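Local structure of xyloglucan-specific endo-beta-1,4-glucanase BoGH5A (Bacteroides ovatus, 3ZMR) at residues 17-22 and 58-63; 95-100 and 288-293; 222-227 and 265-270; 301-306 and 328-333. The protein hydrolyses internal beta-1,4-glucosidic linkages in the backbone of xyloglucan, with retention of the anomeric configuration, releasing xyloglucan oligosaccharides in polysaccharide degradation. One frame throughout, in Å; residues are numbered along the deposited sequence. Where two conformers were deposited one is given.

Contact 1 (17-22 and 58-63); sequences LEFDAR and VNITVE
Leu17 meets Ile60 across the interior of the small N-terminal beta domain: its CD1 branch lies 4.1 Å from Ile60 CG1, the two aliphatic chains crossing at about a right angle. Two residues on, Phe19 also turns inward and makes the main contact. Val62 sets CG1 over the middle of one face of the Phe19 ring, 3.7 Å from the ring centroid and only 8° off the normal, a well-centred CH-pi contact. The other branch, Val62 CG2, approaches the ring atom Phe19 CD2 at 3.5 Å. At the far end of the ring, Phe19 CZ is 3.6 Å from Ile60 O, which sits at the ring edge, and the methyl Ile60 CG2 lies beside that same corner. The phenyl thus packs on two beta-branched residues, Val62 over its face and Ile60 at its end. With Asp20 the strand gives way to a turn: Asp20 OD1 accepts from Arg22 N at 3.1 Å, an Asx turn, while Arg22 NE and NH2 both donate side-on to Asp20 OD2 in a salt bridge, NH2 at 3.0 Å. No hydrogen bond joins the two segments; the axes of strands 17-19 and 58-62 come within 9.2 Å at 37°, as in a beta sandwich with facing sheets. Strand 17-19 pairs its backbone with strand 85-91, and Val62 also packs on Trp44, while Ile60 reaches Cys45 and Ser47 of strand 45-47.

Contact 2 (95-100 and 288-293); sequences SVPAYD and FVNTVR
The connection from the N-terminal BACON domain to the catalytic barrel runs past the last two turns of helix 275-293, and here Val96, Pro97 and Tyr99 settle against Arg293, Asn290 and Thr291. Val96 CG1 touches the aliphatic root of the arginine, Arg293 CB, at 3.6 Å. That leaves the long side chain, bent at its second torsion (chi2 -57°), to carry its charge away from the linker and into a salt bridge with Asp325. Pro97 lays its ring against the helix: CD is 3.8 Å from Asn290 CB and 3.7 Å from Asn290 O. A proline suits such a place, since its compact ring offers apolar carbons and its backbone nitrogen has no proton to satisfy. Asn290 OD1 is hydrogen-bonded to Tyr94 OH, just ahead in the linker. Further on, Tyr99 reaches the helix with the end of its ring, OH standing 3.5 Å from the methyl Thr291 CG2, while CE2 comes to 3.6 Å from Thr291 O. The phenol is a hydrogen-bond partner of Glu238, and Thr291 OG1 bonds back to Val287 O within its own helix. No hydrogen bond crosses between the segments. Helix 227-248 flanks this contact, Lys242 making a cation-pi contact with Tyr99, while Phe288 and Val292 pack on strands 255-258 and 304-307 of the barrel.

Contact 3 (222-227 and 265-270); sequences LNHPVD and NDDANG
With CG anti to its carbonyl carbon (chi1 -69°), Asn223 swings its amide toward Asp266, and Asn265, whose CG lies opposite the backbone N (chi1 -172°), folds its own amide oxygen back over the turn that follows. Asn223 ND2 then donates to Asp266 OD2 at 3.0 Å; the oxygen lies in the amide plane but is itself approached from above the carboxylate, whose plane stands 75° from the amide. The backbone adds a second bond between the same two residues, Asp266 N to Asn223 O at 3.0 Å and nearly straight. An asparagine can serve both ways here, for its OD1 accepts from Asn264 N. These loops follow strands 210-214 and 255-258 of the (beta/alpha)8 barrel, on the C-terminal side where glycoside hydrolases of this family carry their active site; the side chain of Asn223 is about 6 Å from that of Glu262, the probable proton donor. Asn265 to Ala268 form a type I turn, within which Asn265 OD1 accepts from Asp267 N at 3.1 Å, an Asx turn. A water bridges the segments, 2.8 Å from His224 ND1 and 2.8 Å from Asn265 OD1, to which it donates, as it does weakly to Asp267 OD2. Asp267 OD1 stands at the imidazole edge, near its plane, 3.6 Å from His224 CE1. Pro225 CD packs on the aliphatic Asn265 CB at 3.8 Å.

Contact 4 (301-306 and 328-333); sequences YRHLIV and QNRIFL
Arg330 lies across His303 just where the two neighbouring barrel strands begin. In one of its two conformers it sets CD over one face of the imidazole, 3.7 Å from the ring centroid and displaced toward the rim, a CH-pi contact. There a bend at chi2 (-60°) brings the chain across that face, and the guanidinium plane is turned only 12° from that of the imidazole, with Tyr301 O near its edge. Arginine suits this position because its methylenes can cover an aromatic while its charged end stays beyond. The backbone of Arg330 opens the pairing, its O accepting from Leu304 N at 3.0 Å. Ile331 follows on the face shared with Leu304 and Val306, its CG2 meeting Val306 CG2 at 3.6 Å. Phe332 turns to the other face, with Ile305; its N donates to Leu304 O at 2.8 Å and its O accepts from Val306 N at 2.9 Å, all three bonds within 10° of straight. The side chain also packs: Phe332 CB lies 3.9 Å from Ile305 CG1, and the ring atom Phe332 CE1 is 4.0 Å from His303 CB. Leu333 pairs with Val306, on the face of Ile331. The parallel strands belong to the beta-alpha-beta unit 304-307, 313-319 and 331-337. Leu304 packs against helix 275-293; on the inner side Phe332 meets helix 115-122, whose Ser115 bonds His303 ND1; within the sheet, Ile305's backbone pairs with strand 255-258.

Along the chain, contact 1 closes first, within the N-terminal beta domain. Contact 2 then opens in the linker and spans 187 residues to helix 275-293; contact 3 is nested inside that loop, and contact 4 comes last. Contacts 3 and 4 both belong to the barrel, at loops after strands 210-214 and 255-258 and at strands 304-307 and 331-337, with centres about 26 Å apart. Contacts 2 and 4 touch, centres about 14 Å apart: Arg293 NH1 lies 2.8 Å from Arg302 O, a probable hydrogen bond. The linker thus rests on a helix backed by the barrel wall, while contact 1, about 22 Å from contact 2 between centres, stays in a domain thought to distance the catalytic module from the cell surface.

Contact 1 (17-22 and 58-63)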
# COMPACT_ATOMS: atom_id res chain seq x y z
N LEU A 17 4.68 -28.72 20.45
CA LEU A 17 5.01 -27.93 19.26
C LEU A 17 4.97 -26.43 19.57
O LEU A 17 4.10 -25.94 20.31
CB LEU A 17 4.01 -28.25 18.13
CG LEU A 17 3.91 -29.71 17.68
CD1 LEU A 17 2.83 -29.87 16.62
CD2 LEU A 17 5.25 -30.30 17.24
N GLU A 18 5.87 -25.70 18.91
CA GLU A 18 6.03 -24.26 19.06
C GLU A 18 6.01 -23.60 17.68
O GLU A 18 6.80 -23.99 16.81
CB GLU A 18 7.37 -23.92 19.75
CG GLU A 18 7.62 -24.65 21.07
CD GLU A 18 7.14 -23.92 22.30
OE1 GLU A 18 6.88 -22.70 22.24
OE2 GLU A 18 7.03 -24.58 23.35
N PHE A 19 5.16 -22.56 17.55
CA PHE A 19 5.04 -21.79 16.32
C PHE A 19 5.25 -20.30 16.64
O PHE A 19 4.85 -19.81 17.70
CB PHE A 19 3.65 -21.96 15.71
CG PHE A 19 3.35 -23.35 15.19
CD1 PHE A 19 2.95 -24.37 16.03
CD2 PHE A 19 3.42 -23.61 13.83
CE1 PHE A 19 2.66 -25.64 15.52
CE2 PHE A 19 3.15 -24.86 13.32
CZ PHE A 19 2.75 -25.88 14.16
N ASP A 20 5.86 -19.58 15.70
CA ASP A 20 5.86 -18.11 15.83
C ASP A 20 4.50 -17.55 15.31
O ASP A 20 3.58 -18.31 14.93
CB ASP A 20 7.12 -17.47 15.20
CG ASP A 20 7.17 -17.57 13.71
OD1 ASP A 20 6.13 -17.74 13.07
OD2 ASP A 20 8.29 -17.43 13.19
N ALA A 21 4.38 -16.23 15.33
CA ALA A 21 3.12 -15.57 15.03
C ALA A 21 2.68 -15.65 13.56
O ALA A 21 1.52 -15.40 13.25
CB ALA A 21 3.18 -14.12 15.44
N ARG A 22 3.62 -15.94 12.68
CA ARG A 22 3.29 -16.07 11.25
C ARG A 22 2.40 -17.29 11.04
O ARG A 22 2.42 -18.22 11.83
CB ARG A 22 4.56 -16.27 10.41
CG ARG A 22 5.53 -15.11 10.44
CD ARG A 22 6.75 -15.42 9.60
NE ARG A 22 7.70 -16.27 10.32
CZ ARG A 22 8.88 -16.65 9.83
NH1 ARG A 22 9.27 -16.28 8.61
NH2 ARG A 22 9.68 -17.42 10.57
N VAL A 58 1.69 -36.11 8.93
CA VAL A 58 0.54 -35.26 9.16
C VAL A 58 1.04 -33.84 9.41
O VAL A 58 2.01 -33.63 10.14
CB VAL A 58 -0.28 -35.72 10.40
CG1 VAL A 58 -1.44 -34.77 10.74
CG2 VAL A 58 -0.83 -37.13 10.15
N ASN A 59 0.38 -32.88 8.77
CA ASN A 59 0.72 -31.48 8.97
C ASN A 59 -0.12 -30.81 10.03
O ASN A 59 -1.34 -31.00 10.09
CB ASN A 59 0.64 -30.69 7.67
CG ASN A 59 1.91 -30.75 6.87
OD1 ASN A 59 2.63 -31.75 6.84
ND2 ASN A 59 2.18 -29.67 6.19
N ILE A 60 0.55 -30.08 10.90
CA ILE A 60 -0.12 -29.20 11.85
C ILE A 60 0.16 -27.76 11.37
O ILE A 60 1.32 -27.37 11.23
CB ILE A 60 0.37 -29.41 13.30
CG1 ILE A 60 0.17 -30.88 13.73
CG2 ILE A 60 -0.35 -28.46 14.25
CD1 ILE A 60 -1.26 -31.41 13.65
N THR A 61 -0.92 -27.03 11.10
CA THR A 61 -0.86 -25.70 10.50
C THR A 61 -1.55 -24.69 11.41
O THR A 61 -2.66 -24.93 11.91
CB THR A 61 -1.50 -25.69 9.09
OG1 THR A 61 -0.93 -26.75 8.31
CG2 THR A 61 -1.27 -24.34 8.37
N VAL A 62 -0.89 -23.56 11.63
CA VAL A 62 -1.47 -22.48 12.39
C VAL A 62 -1.73 -21.28 11.50
O VAL A 62 -0.93 -20.96 10.60
CB VAL A 62 -0.60 -22.07 13.61
CG1 VAL A 62 -0.43 -23.24 14.58
CG2 VAL A 62 0.75 -21.48 13.18
N GLU A 63 -2.83 -20.61 11.80
CA GLU A 63 -3.11 -19.30 11.23
C GLU A 63 -2.18 -18.27 11.85
O GLU A 63 -1.66 -18.45 12.94
CB GLU A 63 -4.56 -18.90 11.49
CG GLU A 63 -5.58 -19.73 10.73
CD GLU A 63 -7.02 -19.41 11.08
OE1 GLU A 63 -7.27 -18.66 12.06
OE2 GLU A 63 -7.92 -19.93 10.38

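Contact 2 (95-100 and 288-293)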
# COMPACT_ATOMS: atom_id res chain seq x y z
N SER A 95 6.33 -10.24 17.07
CA SER A 95 7.46 -9.44 17.50
C SER A 95 8.23 -8.95 16.28
O SER A 95 8.22 -9.59 15.21
CB SER A 95 8.38 -10.27 18.42
OG SER A 95 8.97 -11.35 17.73
N VAL A 96 8.90 -7.82 16.48
CA VAL A 96 9.66 -7.13 15.45
C VAL A 96 11.09 -7.67 15.40
O VAL A 96 11.60 -8.14 16.40
CB VAL A 96 9.69 -5.57 15.67
CG1 VAL A 96 8.28 -5.03 15.75
CG2 VAL A 96 10.48 -5.15 16.92
N PRO A 97 11.75 -7.61 14.22
CA PRO A 97 13.20 -7.93 14.17
C PRO A 97 14.02 -7.10 15.15
O PRO A 97 13.62 -6.00 15.47
CB PRO A 97 13.60 -7.57 12.73
CG PRO A 97 12.33 -7.53 11.95
CD PRO A 97 11.24 -7.15 12.91
N ALA A 98 15.14 -7.65 15.61
CA ALA A 98 16.02 -6.96 16.55
C ALA A 98 17.05 -6.15 15.79
O ALA A 98 17.89 -6.74 15.08
CB ALA A 98 16.69 -7.96 17.47
N TYR A 99 16.98 -4.81 15.92
CA TYR A 99 18.01 -3.91 15.31
C TYR A 99 18.85 -3.24 16.37
O TYR A 99 18.34 -2.75 17.38
CB TYR A 99 17.43 -2.77 14.45
CG TYR A 99 16.79 -3.13 13.13
CD1 TYR A 99 16.98 -4.35 12.53
CD2 TYR A 99 15.94 -2.22 12.51
CE1 TYR A 99 16.38 -4.65 11.32
CE2 TYR A 99 15.33 -2.50 11.31
CZ TYR A 99 15.53 -3.72 10.72
OH TYR A 99 14.95 -4.03 9.50
N ASP A 100 20.16 -3.19 16.13
CA ASP A 100 21.06 -2.51 17.09
C ASP A 100 20.70 -1.02 17.31
O ASP A 100 20.90 -0.46 18.37
CB ASP A 100 22.50 -2.60 16.62
CG ASP A 100 23.07 -4.02 16.68
OD1 ASP A 100 22.44 -4.92 17.27
OD2 ASP A 100 24.17 -4.21 16.12
N PHE A 288 8.11 -4.36 5.01
CA PHE A 288 8.12 -2.93 5.25
C PHE A 288 7.67 -2.61 6.68
O PHE A 288 8.31 -1.87 7.39
CB PHE A 288 7.23 -2.27 4.20
CG PHE A 288 6.74 -0.88 4.57
CD1 PHE A 288 7.61 0.21 4.72
CD2 PHE A 288 5.38 -0.67 4.79
CE1 PHE A 288 7.12 1.47 5.07
CE2 PHE A 288 4.90 0.58 5.11
CZ PHE A 288 5.75 1.65 5.24
N VAL A 289 6.55 -3.17 7.11
CA VAL A 289 6.05 -2.90 8.46
C VAL A 289 7.08 -3.35 9.52
O VAL A 289 7.41 -2.60 10.45
CB VAL A 289 4.66 -3.55 8.70
CG1 VAL A 289 4.24 -3.48 10.16
CG2 VAL A 289 3.63 -2.87 7.82
N ASN A 290 7.59 -4.57 9.36
CA ASN A 290 8.59 -5.13 10.28
C ASN A 290 9.78 -4.18 10.44
O ASN A 290 10.24 -3.92 11.53
CB ASN A 290 9.14 -6.46 9.76
CG ASN A 290 8.15 -7.58 9.83
OD1 ASN A 290 7.07 -7.48 10.44
ND2 ASN A 290 8.52 -8.70 9.19
N THR A 291 10.28 -3.70 9.30
CA THR A 291 11.48 -2.87 9.25
C THR A 291 11.27 -1.53 9.97
O THR A 291 12.09 -1.13 10.77
CB THR A 291 11.90 -2.64 7.76
OG1 THR A 291 12.13 -3.90 7.11
CG2 THR A 291 13.14 -1.73 7.65
N VAL A 292 10.14 -0.87 9.68
CA VAL A 292 9.87 0.42 10.32
C VAL A 292 9.71 0.23 11.83
O VAL A 292 10.32 0.96 12.62
CB VAL A 292 8.63 1.09 9.71
CG1 VAL A 292 8.25 2.36 10.47
CG2 VAL A 292 8.87 1.40 8.22
N ARG A 293 8.91 -0.75 12.21
CA ARG A 293 8.64 -0.96 13.65
C ARG A 293 9.91 -1.35 14.43
O ARG A 293 10.07 -0.95 15.59
CB ARG A 293 7.55 -2.00 13.88
CG ARG A 293 6.18 -1.63 13.30
CD ARG A 293 5.58 -0.31 13.79
NE ARG A 293 4.22 -0.17 13.29
CZ ARG A 293 3.62 0.97 12.92
NH1 ARG A 293 4.29 2.12 12.97
NH2 ARG A 293 2.39 0.95 12.45

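Contact 3 (222-227 and 265-270)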
# COMPACT_ATOMS: atom_id res chain seq x y z
N LEU A 222 11.34 -4.22 -7.96
CA LEU A 222 10.50 -4.95 -7.00
C LEU A 222 9.46 -5.83 -7.70
O LEU A 222 8.79 -6.64 -7.07
CB LEU A 222 9.82 -3.99 -6.01
CG LEU A 222 9.16 -4.60 -4.78
CD1 LEU A 222 10.07 -5.49 -3.96
CD2 LEU A 222 8.56 -3.48 -3.93
N ASN A 223 9.33 -5.68 -9.02
CA ASN A 223 8.27 -6.32 -9.78
C ASN A 223 8.56 -7.76 -10.17
O ASN A 223 8.46 -8.15 -11.34
CB ASN A 223 7.90 -5.48 -11.00
CG ASN A 223 7.22 -4.18 -10.63
OD1 ASN A 223 6.66 -4.04 -9.53
ND2 ASN A 223 7.26 -3.20 -11.54
N HIS A 224 8.93 -8.54 -9.16
CA HIS A 224 9.18 -9.97 -9.31
C HIS A 224 8.66 -10.73 -8.10
O HIS A 224 9.44 -11.31 -7.32
CB HIS A 224 10.66 -10.26 -9.54
CG HIS A 224 11.22 -9.47 -10.67
ND1 HIS A 224 11.04 -9.85 -11.98
CD2 HIS A 224 11.86 -8.28 -10.70
CE1 HIS A 224 11.59 -8.94 -12.77
NE2 HIS A 224 12.09 -7.98 -12.02
N PRO A 225 7.33 -10.76 -7.95
CA PRO A 225 6.72 -11.33 -6.73
C PRO A 225 6.60 -12.85 -6.85
O PRO A 225 5.51 -13.38 -6.98
CB PRO A 225 5.35 -10.64 -6.69
CG PRO A 225 5.01 -10.44 -8.12
CD PRO A 225 6.32 -10.13 -8.81
N VAL A 226 7.75 -13.50 -6.84
CA VAL A 226 7.86 -14.95 -7.00
C VAL A 226 8.88 -15.46 -5.98
O VAL A 226 9.80 -14.74 -5.58
CB VAL A 226 8.26 -15.37 -8.43
CG1 VAL A 226 7.19 -14.96 -9.45
CG2 VAL A 226 9.61 -14.81 -8.83
N ASP A 227 8.69 -16.70 -5.57
CA ASP A 227 9.55 -17.31 -4.56
C ASP A 227 11.02 -17.30 -4.95
O ASP A 227 11.87 -17.16 -4.08
CB ASP A 227 9.09 -18.73 -4.23
CG ASP A 227 7.80 -18.76 -3.41
OD1 ASP A 227 7.64 -18.00 -2.43
OD2 ASP A 227 6.94 -19.58 -3.75
N ASN A 265 4.06 -8.45 -11.61
CA ASN A 265 5.04 -9.36 -12.17
C ASN A 265 5.46 -8.95 -13.59
O ASN A 265 4.79 -9.26 -14.56
CB ASN A 265 4.54 -10.80 -12.15
CG ASN A 265 5.61 -11.77 -12.55
OD1 ASN A 265 6.74 -11.35 -12.89
ND2 ASN A 265 5.30 -13.06 -12.52
N ASP A 266 6.59 -8.26 -13.69
CA ASP A 266 7.06 -7.70 -14.96
C ASP A 266 7.48 -8.74 -15.99
O ASP A 266 7.62 -8.40 -17.16
CB ASP A 266 8.19 -6.69 -14.70
CG ASP A 266 7.65 -5.26 -14.34
OD1 ASP A 266 6.41 -5.04 -14.35
OD2 ASP A 266 8.48 -4.37 -14.06
N ASP A 267 7.69 -9.98 -15.55
CA ASP A 267 8.07 -11.10 -16.42
C ASP A 267 6.86 -11.83 -16.99
O ASP A 267 7.02 -12.70 -17.85
CB ASP A 267 8.95 -12.12 -15.65
CG ASP A 267 10.38 -11.64 -15.40
OD1 ASP A 267 10.78 -10.55 -15.85
OD2 ASP A 267 11.14 -12.40 -14.76
N ALA A 268 5.64 -11.53 -16.53
CA ALA A 268 4.47 -12.36 -16.92
C ALA A 268 3.57 -11.76 -18.00
O ALA A 268 2.55 -12.35 -18.35
CB ALA A 268 3.66 -12.78 -15.70
N ASN A 269 3.94 -10.60 -18.53
CA ASN A 269 3.25 -10.05 -19.71
C ASN A 269 1.72 -9.86 -19.53
O ASN A 269 0.97 -10.19 -20.43
CB ASN A 269 3.55 -10.93 -20.94
CG ASN A 269 3.33 -10.21 -22.26
OD1 ASN A 269 2.67 -10.74 -23.16
ND2 ASN A 269 3.87 -9.00 -22.39
N GLY A 270 1.29 -9.37 -18.37
CA GLY A 270 -0.16 -9.12 -18.10
C GLY A 270 -0.98 -10.39 -17.80
O GLY A 270 -2.21 -10.38 -17.83
O HOH W 1 9.27 -12.08 -11.97

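Contact 4 (301-306 and 328-333)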
# COMPACT_ATOMS: atom_id res chain seq x y z
N TYR A 301 4.85 4.04 16.47
CA TYR A 301 3.49 4.56 16.42
C TYR A 301 3.07 5.15 15.07
O TYR A 301 1.89 5.50 14.89
CB TYR A 301 3.34 5.66 17.47
CG TYR A 301 3.46 5.19 18.90
CD1 TYR A 301 2.44 4.42 19.50
CD2 TYR A 301 4.57 5.51 19.67
CE1 TYR A 301 2.51 4.01 20.83
CE2 TYR A 301 4.65 5.09 20.99
CZ TYR A 301 3.62 4.34 21.54
OH TYR A 301 3.71 3.94 22.85
N ARG A 302 4.02 5.32 14.15
CA ARG A 302 3.75 6.05 12.92
C ARG A 302 2.68 5.35 12.12
O ARG A 302 2.61 4.11 12.08
CB ARG A 302 5.03 6.17 12.12
CG ARG A 302 4.94 7.05 10.90
CD ARG A 302 6.28 7.35 10.18
NE ARG A 302 7.31 7.77 11.12
CZ ARG A 302 7.33 8.93 11.78
NH1 ARG A 302 6.42 9.90 11.57
NH2 ARG A 302 8.25 9.12 12.72
N HIS A 303 1.87 6.12 11.43
CA HIS A 303 0.87 5.53 10.53
C HIS A 303 1.56 5.12 9.26
O HIS A 303 2.28 5.90 8.63
CB HIS A 303 -0.23 6.54 10.24
CG HIS A 303 -0.99 6.96 11.47
ND1 HIS A 303 -2.25 6.48 11.79
CD2 HIS A 303 -0.65 7.82 12.45
CE1 HIS A 303 -2.65 7.05 12.91
NE2 HIS A 303 -1.68 7.85 13.34
N LEU A 304 1.37 3.85 8.92
CA LEU A 304 2.01 3.22 7.75
C LEU A 304 0.96 2.87 6.71
O LEU A 304 -0.17 2.53 7.03
CB LEU A 304 2.80 1.98 8.17
CG LEU A 304 3.85 2.15 9.28
CD1 LEU A 304 4.56 0.84 9.53
CD2 LEU A 304 4.84 3.26 8.98
N ILE A 305 1.39 2.88 5.45
CA ILE A 305 0.50 2.69 4.32
C ILE A 305 1.04 1.53 3.48
O ILE A 305 2.19 1.58 3.02
CB ILE A 305 0.41 3.94 3.45
CG1 ILE A 305 -0.00 5.16 4.24
CG2 ILE A 305 -0.53 3.70 2.27
CD1 ILE A 305 0.34 6.46 3.56
N VAL A 306 0.23 0.48 3.31
CA VAL A 306 0.59 -0.69 2.56
C VAL A 306 -0.32 -0.83 1.35
O VAL A 306 -1.44 -0.30 1.33
CB VAL A 306 0.58 -1.96 3.46
CG1 VAL A 306 1.68 -1.87 4.52
CG2 VAL A 306 -0.80 -2.24 4.06
N GLN A 328 -1.85 -1.36 17.49
CA GLN A 328 -3.19 -1.53 16.95
C GLN A 328 -3.58 -0.31 16.08
O GLN A 328 -3.33 0.84 16.45
CB GLN A 328 -4.26 -1.73 18.05
CG GLN A 328 -4.07 -2.99 18.89
CD GLN A 328 -5.28 -3.32 19.78
OE1 GLN A 328 -6.34 -3.70 19.28
NE2 GLN A 328 -5.10 -3.20 21.08
N ASN A 329 -4.16 -0.63 14.92
CA ASN A 329 -4.91 0.36 14.11
C ASN A 329 -4.02 1.54 13.66
O ASN A 329 -4.41 2.73 13.80
CB ASN A 329 -6.15 0.87 14.87
CG ASN A 329 -7.08 -0.25 15.28
OD1 ASN A 329 -7.49 -0.31 16.44
ND2 ASN A 329 -7.40 -1.11 14.37
N ARG A 330 -2.82 1.21 13.14
CA ARG A 330 -1.91 2.23 12.62
C ARG A 330 -1.47 1.91 11.18
O ARG A 330 -0.35 2.30 10.76
CB ARG A 330 -0.70 2.44 13.53
CG ARG A 330 -1.01 3.02 14.91
CD ARG A 330 -1.67 4.40 14.82
NE ARG A 330 -1.78 5.08 16.12
CZ ARG A 330 -2.72 4.83 17.03
NH1 ARG A 330 -3.67 3.92 16.79
NH2 ARG A 330 -2.72 5.51 18.17
N ILE A 331 -2.34 1.23 10.44
CA ILE A 331 -2.12 0.88 9.04
C ILE A 331 -3.28 1.34 8.14
O ILE A 331 -4.47 1.15 8.43
CB ILE A 331 -1.86 -0.62 8.83
CG1 ILE A 331 -0.53 -1.02 9.53
CG2 ILE A 331 -1.76 -0.96 7.34
CD1 ILE A 331 -0.16 -2.47 9.54
N PHE A 332 -2.89 1.96 7.03
CA PHE A 332 -3.80 2.28 5.91
C PHE A 332 -3.56 1.30 4.75
O PHE A 332 -2.41 0.87 4.53
CB PHE A 332 -3.45 3.63 5.27
CG PHE A 332 -3.82 4.86 6.06
CD1 PHE A 332 -3.11 5.27 7.19
CD2 PHE A 332 -4.81 5.71 5.57
CE1 PHE A 332 -3.44 6.46 7.85
CE2 PHE A 332 -5.15 6.88 6.22
CZ PHE A 332 -4.47 7.28 7.37
N LEU A 333 -4.60 1.06 3.95
CA LEU A 333 -4.47 0.44 2.63
C LEU A 333 -4.38 1.54 1.57
O LEU A 333 -5.06 2.59 1.68
CB LEU A 333 -5.72 -0.40 2.32
CG LEU A 333 -5.86 -0.97 0.91
CD1 LEU A 333 -4.79 -2.01 0.65
CD2 LEU A 333 -7.21 -1.62 0.75